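Local coordinates for alginate biosynthesis protein AlgX (Pseudomonas aeruginosa, PDB 4KNC), which protects the exopolysaccharide alginate from degradation as it crosses the periplasm and takes part in its O-acetylation, at residues 86-95 against 135-146; 145-153 against 189-197. All coordinates share one frame; numbering follows the deposited sequence.

Contact 1 (86-95 against 135-146)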
loop_
_atom_site.group_PDB
_atom_site.type_symbol
_atom_site.label_atom_id
_atom_site.label_comp_id
_atom_site.label_asym_id
_atom_site.label_seq_id
_atom_site.Cartn_x
_atom_site.Cartn_y
_atom_site.Cartn_z
ATOM N N GLN A 86 -10.338 1.633 1.058
ATOM C CA GLN A 86 -11.021 1.671 2.356
ATOM C C GLN A 86 -11.791 2.989 2.523
ATOM O O GLN A 86 -11.239 4.071 2.358
ATOM C CB GLN A 86 -10.014 1.483 3.499
ATOM C CG GLN A 86 -10.661 1.051 4.826
ATOM C CD GLN A 86 -9.688 1.124 6.010
ATOM O OE1 GLN A 86 -8.768 1.949 6.024
ATOM N NE2 GLN A 86 -9.888 0.256 7.001
ATOM N N PRO A 87 -13.090 2.898 2.807
ATOM C CA PRO A 87 -13.896 4.123 2.899
ATOM C C PRO A 87 -13.641 4.912 4.194
ATOM O O PRO A 87 -13.087 4.383 5.155
ATOM C CB PRO A 87 -15.333 3.599 2.850
ATOM C CG PRO A 87 -15.234 2.177 3.387
ATOM C CD PRO A 87 -13.905 1.669 2.886
ATOM N N THR A 88 -14.044 6.172 4.222
ATOM C CA THR A 88 -13.726 7.008 5.382
ATOM C C THR A 88 -14.596 6.684 6.595
ATOM O O THR A 88 -15.662 6.071 6.482
ATOM C CB THR A 88 -13.785 8.510 5.042
ATOM O OG1 THR A 88 -15.070 8.838 4.493
ATOM C CG2 THR A 88 -12.688 8.873 4.023
ATOM N N ARG A 89 -14.117 7.077 7.764
ATOM C CA ARG A 89 -14.869 6.909 8.993
ATOM C C ARG A 89 -16.124 7.761 8.916
ATOM O O ARG A 89 -17.154 7.413 9.476
ATOM C CB ARG A 89 -14.005 7.300 10.206
ATOM C CG ARG A 89 -12.728 6.456 10.316
ATOM C CD ARG A 89 -11.788 6.925 11.439
ATOM N NE ARG A 89 -12.270 6.572 12.778
ATOM C CZ ARG A 89 -12.903 7.412 13.595
ATOM N NH1 ARG A 89 -13.144 8.666 13.211
ATOM N NH2 ARG A 89 -13.287 6.999 14.800
ATOM N N GLY A 90 -16.037 8.883 8.213
ATOM C CA GLY A 90 -17.189 9.754 8.063
ATOM C C GLY A 90 -18.277 9.105 7.207
ATOM O O GLY A 90 -19.462 9.175 7.555
ATOM N N LEU A 91 -17.885 8.462 6.103
ATOM C CA LEU A 91 -18.867 7.816 5.232
ATOM C C LEU A 91 -19.534 6.646 5.926
ATOM O O LEU A 91 -20.726 6.420 5.753
ATOM C CB LEU A 91 -18.239 7.343 3.920
ATOM C CG LEU A 91 -17.902 8.457 2.929
ATOM C CD1 LEU A 91 -16.915 7.947 1.886
ATOM C CD2 LEU A 91 -19.161 9.006 2.263
ATOM N N VAL A 92 -18.786 5.892 6.717
ATOM C CA VAL A 92 -19.384 4.693 7.300
ATOM C C VAL A 92 -20.098 4.995 8.614
ATOM O O VAL A 92 -21.241 4.570 8.848
ATOM C CB VAL A 92 -18.343 3.583 7.515
ATOM C CG1 VAL A 92 -18.974 2.408 8.226
ATOM C CG2 VAL A 92 -17.755 3.129 6.178
ATOM N N ASN A 93 -19.417 5.739 9.476
ATOM C CA ASN A 93 -19.932 6.012 10.807
ATOM C C ASN A 93 -20.439 7.442 10.971
ATOM O O ASN A 93 -20.377 8.007 12.066
ATOM C CB ASN A 93 -18.881 5.674 11.861
ATOM C CG ASN A 93 -18.726 4.174 12.063
ATOM O OD1 ASN A 93 -17.654 3.603 11.812
ATOM N ND2 ASN A 93 -19.799 3.525 12.531
ATOM N N ARG A 94 -20.922 8.017 9.868
ATOM C CA ARG A 94 -21.681 9.269 9.901
ATOM C C ARG A 94 -22.556 9.444 11.156
ATOM O O ARG A 94 -22.493 10.479 11.814
ATOM C CB ARG A 94 -22.568 9.381 8.657
ATOM C CG ARG A 94 -23.324 10.699 8.560
ATOM C CD ARG A 94 -24.383 10.666 7.472
ATOM N NE ARG A 94 -24.865 12.008 7.166
ATOM C CZ ARG A 94 -25.877 12.267 6.346
ATOM N NH1 ARG A 94 -26.517 11.269 5.755
ATOM N NH2 ARG A 94 -26.248 13.519 6.119
ATOM N N GLU A 95 -23.353 8.431 11.492
ATOM C CA GLU A 95 -24.349 8.574 12.564
ATOM C C GLU A 95 -23.771 8.790 13.964
ATOM O O GLU A 95 -24.500 9.163 14.880
ATOM C CB GLU A 95 -25.349 7.405 12.574
ATOM C CG GLU A 95 -26.245 7.325 11.315
ATOM C CD GLU A 95 -26.917 8.656 10.949
ATOM O OE1 GLU A 95 -27.381 9.373 11.854
ATOM O OE2 GLU A 95 -26.990 8.995 9.749
ATOM N N PHE A 135 -22.223 2.241 3.972
ATOM C CA PHE A 135 -22.170 3.641 4.398
ATOM C C PHE A 135 -23.332 4.002 5.314
ATOM O O PHE A 135 -24.398 3.381 5.262
ATOM C CB PHE A 135 -22.203 4.590 3.202
ATOM C CG PHE A 135 -20.968 4.555 2.347
ATOM C CD1 PHE A 135 -19.937 3.665 2.609
ATOM C CD2 PHE A 135 -20.849 5.416 1.267
ATOM C CE1 PHE A 135 -18.807 3.635 1.804
ATOM C CE2 PHE A 135 -19.729 5.395 0.466
ATOM C CZ PHE A 135 -18.703 4.506 0.730
ATOM N N ASP A 136 -23.122 5.027 6.132
ATOM C CA ASP A 136 -24.141 5.520 7.048
ATOM C C ASP A 136 -24.753 4.371 7.844
ATOM O O ASP A 136 -25.962 4.301 8.017
ATOM C CB ASP A 136 -25.237 6.256 6.264
ATOM C CG ASP A 136 -25.914 7.319 7.092
ATOM O OD1 ASP A 136 -25.619 7.373 8.302
ATOM O OD2 ASP A 136 -26.720 8.101 6.544
ATOM N N GLU A 137 -23.911 3.455 8.298
ATOM C CA GLU A 137 -24.382 2.198 8.867
ATOM C C GLU A 137 -25.136 2.414 10.171
ATOM O O GLU A 137 -24.913 3.402 10.880
ATOM C CB GLU A 137 -23.193 1.277 9.151
ATOM C CG GLU A 137 -22.408 1.713 10.403
ATOM C CD GLU A 137 -21.298 0.749 10.791
ATOM O OE1 GLU A 137 -20.956 -0.162 9.996
ATOM O OE2 GLU A 137 -20.766 0.909 11.905
ATOM N N LYS A 138 -26.024 1.475 10.484
ATOM C CA LYS A 138 -26.508 1.303 11.852
ATOM C C LYS A 138 -26.289 -0.147 12.265
ATOM O O LYS A 138 -27.023 -1.047 11.855
ATOM C CB LYS A 138 -27.975 1.707 11.985
ATOM C CG LYS A 138 -28.205 3.200 11.797
ATOM N N GLU A 139 -25.246 -0.361 13.055
ATOM C CA GLU A 139 -24.796 -1.693 13.422
ATOM C C GLU A 139 -24.488 -1.679 14.893
ATOM O O GLU A 139 -24.091 -0.651 15.422
ATOM C CB GLU A 139 -23.503 -2.028 12.682
ATOM C CG GLU A 139 -23.672 -2.181 11.185
ATOM C CD GLU A 139 -24.383 -3.467 10.810
ATOM O OE1 GLU A 139 -24.396 -4.409 11.631
ATOM O OE2 GLU A 139 -24.919 -3.533 9.685
ATOM N N GLU A 140 -24.636 -2.818 15.555
ATOM C CA GLU A 140 -24.284 -2.899 16.965
ATOM C C GLU A 140 -22.774 -2.901 17.157
ATOM O O GLU A 140 -22.258 -2.272 18.073
ATOM C CB GLU A 140 -24.902 -4.132 17.595
ATOM C CG GLU A 140 -26.387 -3.986 17.767
ATOM C CD GLU A 140 -26.755 -2.968 18.834
ATOM O OE1 GLU A 140 -26.067 -2.924 19.879
ATOM O OE2 GLU A 140 -27.733 -2.214 18.626
ATOM N N HIS A 141 -22.081 -3.623 16.291
ATOM C CA HIS A 141 -20.624 -3.622 16.277
ATOM C C HIS A 141 -20.117 -2.626 15.237
ATOM O O HIS A 141 -20.082 -2.930 14.046
ATOM C CB HIS A 141 -20.093 -5.020 15.970
ATOM C CG HIS A 141 -20.443 -6.036 17.012
ATOM N ND1 HIS A 141 -21.148 -7.186 16.726
ATOM C CD2 HIS A 141 -20.185 -6.073 18.341
ATOM C CE1 HIS A 141 -21.305 -7.889 17.832
ATOM N NE2 HIS A 141 -20.728 -7.237 18.826
ATOM N N ALA A 142 -19.737 -1.440 15.701
ATOM C CA ALA A 142 -19.320 -0.354 14.820
ATOM C C ALA A 142 -18.205 -0.780 13.864
ATOM O O ALA A 142 -17.283 -1.505 14.254
ATOM C CB ALA A 142 -18.867 0.836 15.655
ATOM N N TYR A 143 -18.289 -0.326 12.616
ATOM C CA TYR A 143 -17.281 -0.649 11.600
ATOM C C TYR A 143 -15.880 -0.209 12.075
ATOM O O TYR A 143 -14.915 -0.986 12.018
ATOM C CB TYR A 143 -17.670 0.038 10.290
ATOM C CG TYR A 143 -16.813 -0.229 9.067
ATOM C CD1 TYR A 143 -15.594 0.418 8.894
ATOM C CD2 TYR A 143 -17.266 -1.060 8.037
ATOM C CE1 TYR A 143 -14.818 0.198 7.769
ATOM C CE2 TYR A 143 -16.502 -1.273 6.901
ATOM C CZ TYR A 143 -15.268 -0.644 6.775
ATOM O OH TYR A 143 -14.477 -0.846 5.655
ATOM N N TYR A 144 -15.790 1.021 12.581
ATOM C CA TYR A 144 -14.518 1.608 13.046
ATOM C C TYR A 144 -14.364 1.679 14.560
ATOM O O TYR A 144 -15.354 1.791 15.283
ATOM C CB TYR A 144 -14.367 3.028 12.499
ATOM C CG TYR A 144 -13.761 3.084 11.112
ATOM C CD1 TYR A 144 -12.398 2.864 10.929
ATOM C CD2 TYR A 144 -14.547 3.357 9.986
ATOM C CE1 TYR A 144 -11.825 2.910 9.670
ATOM C CE2 TYR A 144 -13.981 3.408 8.711
ATOM C CZ TYR A 144 -12.616 3.177 8.566
ATOM O OH TYR A 144 -12.020 3.217 7.331
ATOM N N PHE A 145 -13.122 1.634 15.044
ATOM C CA PHE A 145 -12.859 1.978 16.438
ATOM C C PHE A 145 -13.285 3.429 16.692
ATOM O O PHE A 145 -13.240 4.269 15.782
ATOM C CB PHE A 145 -11.381 1.776 16.815
ATOM C CG PHE A 145 -10.973 0.323 16.978
ATOM C CD1 PHE A 145 -11.232 -0.364 18.163
ATOM C CD2 PHE A 145 -10.332 -0.354 15.944
ATOM C CE1 PHE A 145 -10.857 -1.704 18.311
ATOM C CE2 PHE A 145 -9.951 -1.682 16.080
ATOM C CZ PHE A 145 -10.211 -2.359 17.274
ATOM N N LYS A 146 -13.698 3.700 17.930
ATOM C CA LYS A 146 -14.140 5.024 18.386
ATOM C C LYS A 146 -13.129 6.137 18.176
ATOM O O LYS A 146 -13.495 7.249 17.797
ATOM C CB LYS A 146 -14.488 4.982 19.881
ATOM C CG LYS A 146 -15.714 4.143 20.199
ATOM C CD LYS A 146 -15.984 4.114 21.705
ATOM C CE LYS A 146 -17.326 3.490 22.009
ATOM N NZ LYS A 146 -17.588 3.525 23.471
HETATM O O HOH W 1 -23.270 5.618 10.681
#
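Arg89 lays its CG squarely over the centre of the Tyr144 ring, 3.4 Å from the centroid, while the phenol reaches past it to Pro87. There Tyr144 OH donates to Pro87 O at 2.7 Å, almost in line with the carbonyl, and the carbonyl oxygen of Asn93's side chain sits at the edge of the same ring. A bend at chi3 (74°) turns the Arg89 guanidinium off the ring, and its NH2 meets Phe145 O in plane at 2.9 Å; NH1 goes to Asp52. Two residues further, Leu91 and Phe135 run side by side, with Leu91 CB over the middle of the phenyl face and Pro87 CB against CE1. Val92 crosses Tyr143 at about a right angle, CG1 against Tyr143 CB and CG2 over the ring face. Two carbonyls of the short helix are taken up by the loop: Asp136 N bonds Leu91 O and Glu137 N bonds Val92 O. Asn93 works both ways, its OD1 accepting from Tyr144 N and its ND2 donating to Glu137 OE2 from above the carboxylate plane, at 2.9 Å. That oxygen also takes Tyr143 N, and OE1 pairs with Arg158. Further along, Arg94 NH1 makes a salt bridge to Asp136 OD2, and Glu95 OE1 pairs with Lys102. Glu95 OE2 and Asp136 OD1 lie 2.6 Å apart; one acid there is probably protonated, which would ease the repulsion between them.

Contact 2 (145-153 against 189-197)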
loop_
_atom_site.group_PDB
_atom_site.type_symbol
_atom_site.label_atom_id
_atom_site.label_comp_id
_atom_site.label_asym_id
_atom_site.label_seq_id
_atom_site.Cartn_x
_atom_site.Cartn_y
_atom_site.Cartn_z
ATOM N N PHE A 145 -13.122 1.634 15.044
ATOM C CA PHE A 145 -12.859 1.978 16.438
ATOM C C PHE A 145 -13.285 3.429 16.692
ATOM O O PHE A 145 -13.240 4.269 15.782
ATOM C CB PHE A 145 -11.381 1.776 16.815
ATOM C CG PHE A 145 -10.973 0.323 16.978
ATOM C CD1 PHE A 145 -11.232 -0.364 18.163
ATOM C CD2 PHE A 145 -10.332 -0.354 15.944
ATOM C CE1 PHE A 145 -10.857 -1.704 18.311
ATOM C CE2 PHE A 145 -9.951 -1.682 16.080
ATOM C CZ PHE A 145 -10.211 -2.359 17.274
ATOM N N LYS A 146 -13.698 3.700 17.930
ATOM C CA LYS A 146 -14.140 5.024 18.386
ATOM C C LYS A 146 -13.129 6.137 18.176
ATOM O O LYS A 146 -13.495 7.249 17.797
ATOM C CB LYS A 146 -14.488 4.982 19.881
ATOM C CG LYS A 146 -15.714 4.143 20.199
ATOM C CD LYS A 146 -15.984 4.114 21.705
ATOM C CE LYS A 146 -17.326 3.490 22.009
ATOM N NZ LYS A 146 -17.588 3.525 23.471
ATOM N N GLY A 147 -11.864 5.844 18.457
ATOM C CA GLY A 147 -10.834 6.868 18.443
ATOM C C GLY A 147 -9.575 6.385 17.746
ATOM O O GLY A 147 -8.464 6.685 18.173
ATOM N N ASP A 148 -9.754 5.627 16.662
ATOM C CA ASP A 148 -8.624 5.059 15.938
ATOM C C ASP A 148 -8.940 5.012 14.446
ATOM O O ASP A 148 -10.100 5.111 14.054
ATOM C CB ASP A 148 -8.298 3.656 16.464
ATOM C CG ASP A 148 -6.942 3.157 15.996
ATOM O OD1 ASP A 148 -5.904 3.676 16.472
ATOM O OD2 ASP A 148 -6.904 2.228 15.164
ATOM N N HIS A 149 -7.901 4.866 13.629
ATOM C CA HIS A 149 -8.046 4.836 12.174
ATOM C C HIS A 149 -8.247 3.415 11.607
ATOM O O HIS A 149 -8.511 3.251 10.424
ATOM C CB HIS A 149 -6.827 5.510 11.511
ATOM C CG HIS A 149 -5.521 4.844 11.824
ATOM N ND1 HIS A 149 -4.970 4.845 13.090
ATOM C CD2 HIS A 149 -4.649 4.166 11.038
ATOM C CE1 HIS A 149 -3.823 4.187 13.070
ATOM N NE2 HIS A 149 -3.603 3.768 11.837
ATOM N N HIS A 150 -8.100 2.391 12.439
ATOM C CA HIS A 150 -8.320 1.015 11.988
ATOM C C HIS A 150 -9.798 0.656 12.060
ATOM O O HIS A 150 -10.515 1.154 12.931
ATOM C CB HIS A 150 -7.528 0.018 12.840
ATOM C CG HIS A 150 -6.045 0.164 12.709
ATOM N ND1 HIS A 150 -5.281 0.834 13.642
ATOM C CD2 HIS A 150 -5.189 -0.248 11.743
ATOM C CE1 HIS A 150 -4.015 0.819 13.257
ATOM N NE2 HIS A 150 -3.933 0.177 12.107
ATOM N N TRP A 151 -10.255 -0.194 11.140
ATOM C CA TRP A 151 -11.549 -0.833 11.308
ATOM C C TRP A 151 -11.455 -1.817 12.470
ATOM O O TRP A 151 -10.371 -2.275 12.811
ATOM C CB TRP A 151 -12.025 -1.544 10.012
ATOM C CG TRP A 151 -11.004 -2.391 9.268
ATOM C CD1 TRP A 151 -9.885 -3.007 9.782
ATOM C CD2 TRP A 151 -11.022 -2.709 7.865
ATOM N NE1 TRP A 151 -9.214 -3.685 8.785
ATOM C CE2 TRP A 151 -9.892 -3.513 7.601
ATOM C CE3 TRP A 151 -11.878 -2.377 6.806
ATOM C CZ2 TRP A 151 -9.599 -3.987 6.318
ATOM C CZ3 TRP A 151 -11.582 -2.841 5.545
ATOM C CH2 TRP A 151 -10.458 -3.650 5.310
ATOM N N THR A 152 -12.584 -2.122 13.093
ATOM C CA THR A 152 -12.634 -3.236 14.030
ATOM C C THR A 152 -12.649 -4.522 13.199
ATOM O O THR A 152 -12.865 -4.466 11.985
ATOM C CB THR A 152 -13.926 -3.206 14.845
ATOM O OG1 THR A 152 -15.060 -3.265 13.954
ATOM C CG2 THR A 152 -13.992 -1.936 15.696
ATOM N N PRO A 153 -12.416 -5.682 13.839
ATOM C CA PRO A 153 -12.614 -6.947 13.126
ATOM C C PRO A 153 -13.989 -7.068 12.460
ATOM O O PRO A 153 -14.029 -7.547 11.340
ATOM C CB PRO A 153 -12.433 -7.987 14.218
ATOM C CG PRO A 153 -11.395 -7.348 15.111
ATOM C CD PRO A 153 -11.728 -5.886 15.128
ATOM N N LEU A 189 -9.650 -8.130 21.589
ATOM C CA LEU A 189 -8.619 -7.262 21.041
ATOM C C LEU A 189 -8.699 -5.918 21.753
ATOM O O LEU A 189 -9.730 -5.247 21.728
ATOM C CB LEU A 189 -8.813 -7.085 19.521
ATOM C CG LEU A 189 -7.943 -6.044 18.798
ATOM C CD1 LEU A 189 -6.470 -6.437 18.809
ATOM C CD2 LEU A 189 -8.391 -5.802 17.371
ATOM N N SER A 190 -7.615 -5.522 22.401
ATOM C CA SER A 190 -7.615 -4.260 23.116
ATOM C C SER A 190 -7.060 -3.149 22.238
ATOM O O SER A 190 -6.030 -3.320 21.590
ATOM C CB SER A 190 -6.762 -4.368 24.378
ATOM O OG SER A 190 -5.408 -4.606 24.036
ATOM N N LYS A 191 -7.722 -2.000 22.231
ATOM C CA LYS A 191 -7.154 -0.849 21.538
ATOM C C LYS A 191 -7.435 0.466 22.237
ATOM O O LYS A 191 -8.585 0.821 22.490
ATOM C CB LYS A 191 -7.640 -0.761 20.086
ATOM C CG LYS A 191 -6.901 0.347 19.309
ATOM C CD LYS A 191 -7.076 0.224 17.816
ATOM C CE LYS A 191 -6.319 -0.966 17.265
ATOM N NZ LYS A 191 -4.897 -0.642 17.038
ATOM N N LEU A 192 -6.369 1.183 22.563
ATOM C CA LEU A 192 -6.504 2.564 22.983
ATOM C C LEU A 192 -6.174 3.334 21.714
ATOM O O LEU A 192 -5.048 3.268 21.221
ATOM C CB LEU A 192 -5.512 2.900 24.110
ATOM C CG LEU A 192 -5.472 4.366 24.567
ATOM C CD1 LEU A 192 -6.840 4.796 25.073
ATOM C CD2 LEU A 192 -4.389 4.627 25.625
ATOM N N GLY A 193 -7.165 4.028 21.164
ATOM C CA GLY A 193 -7.034 4.583 19.828
ATOM C C GLY A 193 -6.013 5.691 19.685
ATOM O O GLY A 193 -5.794 6.462 20.623
ATOM N N THR A 194 -5.404 5.790 18.503
ATOM C CA THR A 194 -4.453 6.869 18.220
ATOM C C THR A 194 -5.058 8.274 18.320
ATOM O O THR A 194 -4.363 9.232 18.663
ATOM C CB THR A 194 -3.804 6.717 16.828
ATOM O OG1 THR A 194 -4.821 6.754 15.817
ATOM C CG2 THR A 194 -3.026 5.410 16.732
ATOM N N PHE A 195 -6.345 8.416 18.022
ATOM C CA PHE A 195 -6.944 9.754 18.074
ATOM C C PHE A 195 -7.065 10.136 19.544
ATOM O O PHE A 195 -6.879 11.296 19.905
ATOM C CB PHE A 195 -8.352 9.832 17.439
ATOM C CG PHE A 195 -8.434 9.381 15.987
ATOM C CD1 PHE A 195 -7.317 8.950 15.292
ATOM C CD2 PHE A 195 -9.658 9.386 15.335
ATOM C CE1 PHE A 195 -7.417 8.530 13.960
ATOM C CE2 PHE A 195 -9.771 8.964 13.999
ATOM C CZ PHE A 195 -8.644 8.540 13.317
ATOM N N HIS A 196 -7.410 9.151 20.377
ATOM C CA HIS A 196 -7.576 9.363 21.816
ATOM C C HIS A 196 -6.232 9.741 22.448
ATOM O O HIS A 196 -6.175 10.634 23.288
ATOM C CB HIS A 196 -8.143 8.114 22.492
ATOM C CG HIS A 196 -9.601 7.883 22.242
ATOM N ND1 HIS A 196 -10.172 6.629 22.292
ATOM C CD2 HIS A 196 -10.614 8.748 21.989
ATOM C CE1 HIS A 196 -11.474 6.729 22.075
ATOM N NE2 HIS A 196 -11.768 8.004 21.894
ATOM N N LYS A 197 -5.160 9.076 22.018
ATOM C CA LYS A 197 -3.820 9.394 22.492
ATOM C C LYS A 197 -3.388 10.788 22.060
ATOM O O LYS A 197 -2.742 11.520 22.836
ATOM C CB LYS A 197 -2.797 8.373 22.002
ATOM C CG LYS A 197 -2.956 6.991 22.615
ATOM C CD LYS A 197 -1.838 6.077 22.161
ATOM C CE LYS A 197 -2.168 4.622 22.446
ATOM N NZ LYS A 197 -1.173 3.718 21.802
HETATM O O HOH W 2 -4.111 1.800 16.463
#
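The acid and base of the inferred active site sit in this contact: Asp148 and His150, assigned with Ser243 as a catalytic triad, are packed against the turn joining strand 180-191 to helix 194-203. The two oxygens of Asp148 have different partners. OD1 offers its anti lone pair to Thr194 N, 3.0 Å away in a nearly straight bond (176°), with a weak one from Thr194 OG1. OD2 turns its syn lone pair to His150 ND1 at 2.6 Å, near the imidazole plane, and accepts His150 N from above the carboxylate, closing an Asx turn. With ND1 held this way, His150 NE2 is directed to Ser243 OG, the charge-relay arrangement expected of an SGNH hydrolase-like domain. Lys191 crosses Phe145 at about a right angle, its CD over the ring centre at 3.8 Å from the centroid and Leu189 CD2 at the ring edge. Bends at chi3 and chi4 (-71° and -83°) carry its NZ round to water 2, which also bonds Asp148 OD1, and to Tyr249; the direct salt bridge to OD2 is long. At the start of the helix, Gly147 O accepts Phe195 N at 2.7 Å, and one face of the Phe195 ring packs on the peptide from Asp148 to His149. Gly147 CA stands over the centre of the His196 ring, 3.7 Å from its centroid.

How the contacts relate
From the N terminus, the chain leaves strand 80-85, forms the short helix 89-93, and after helix 107-123 returns through loop 135-146; contact 1 closes that largely helical excursion. The same loop runs straight on into 145-153, sharing Phe145 and Lys146, and contact 2 then closes a second excursion, through helix 153-169 and strand 180-191, at the start of helix 194-203. The two closures follow in series, neither nested nor crossed, with centres about 13 Å apart. They also touch directly: Tyr143 O and Thr152 N, 2.8 Å apart, probably share a hydrogen bond. Together they tie the end of parallel-sheet strand 80-85 to the end of strand 180-191 and the start of helix 194-203 around the inferred active-site loop.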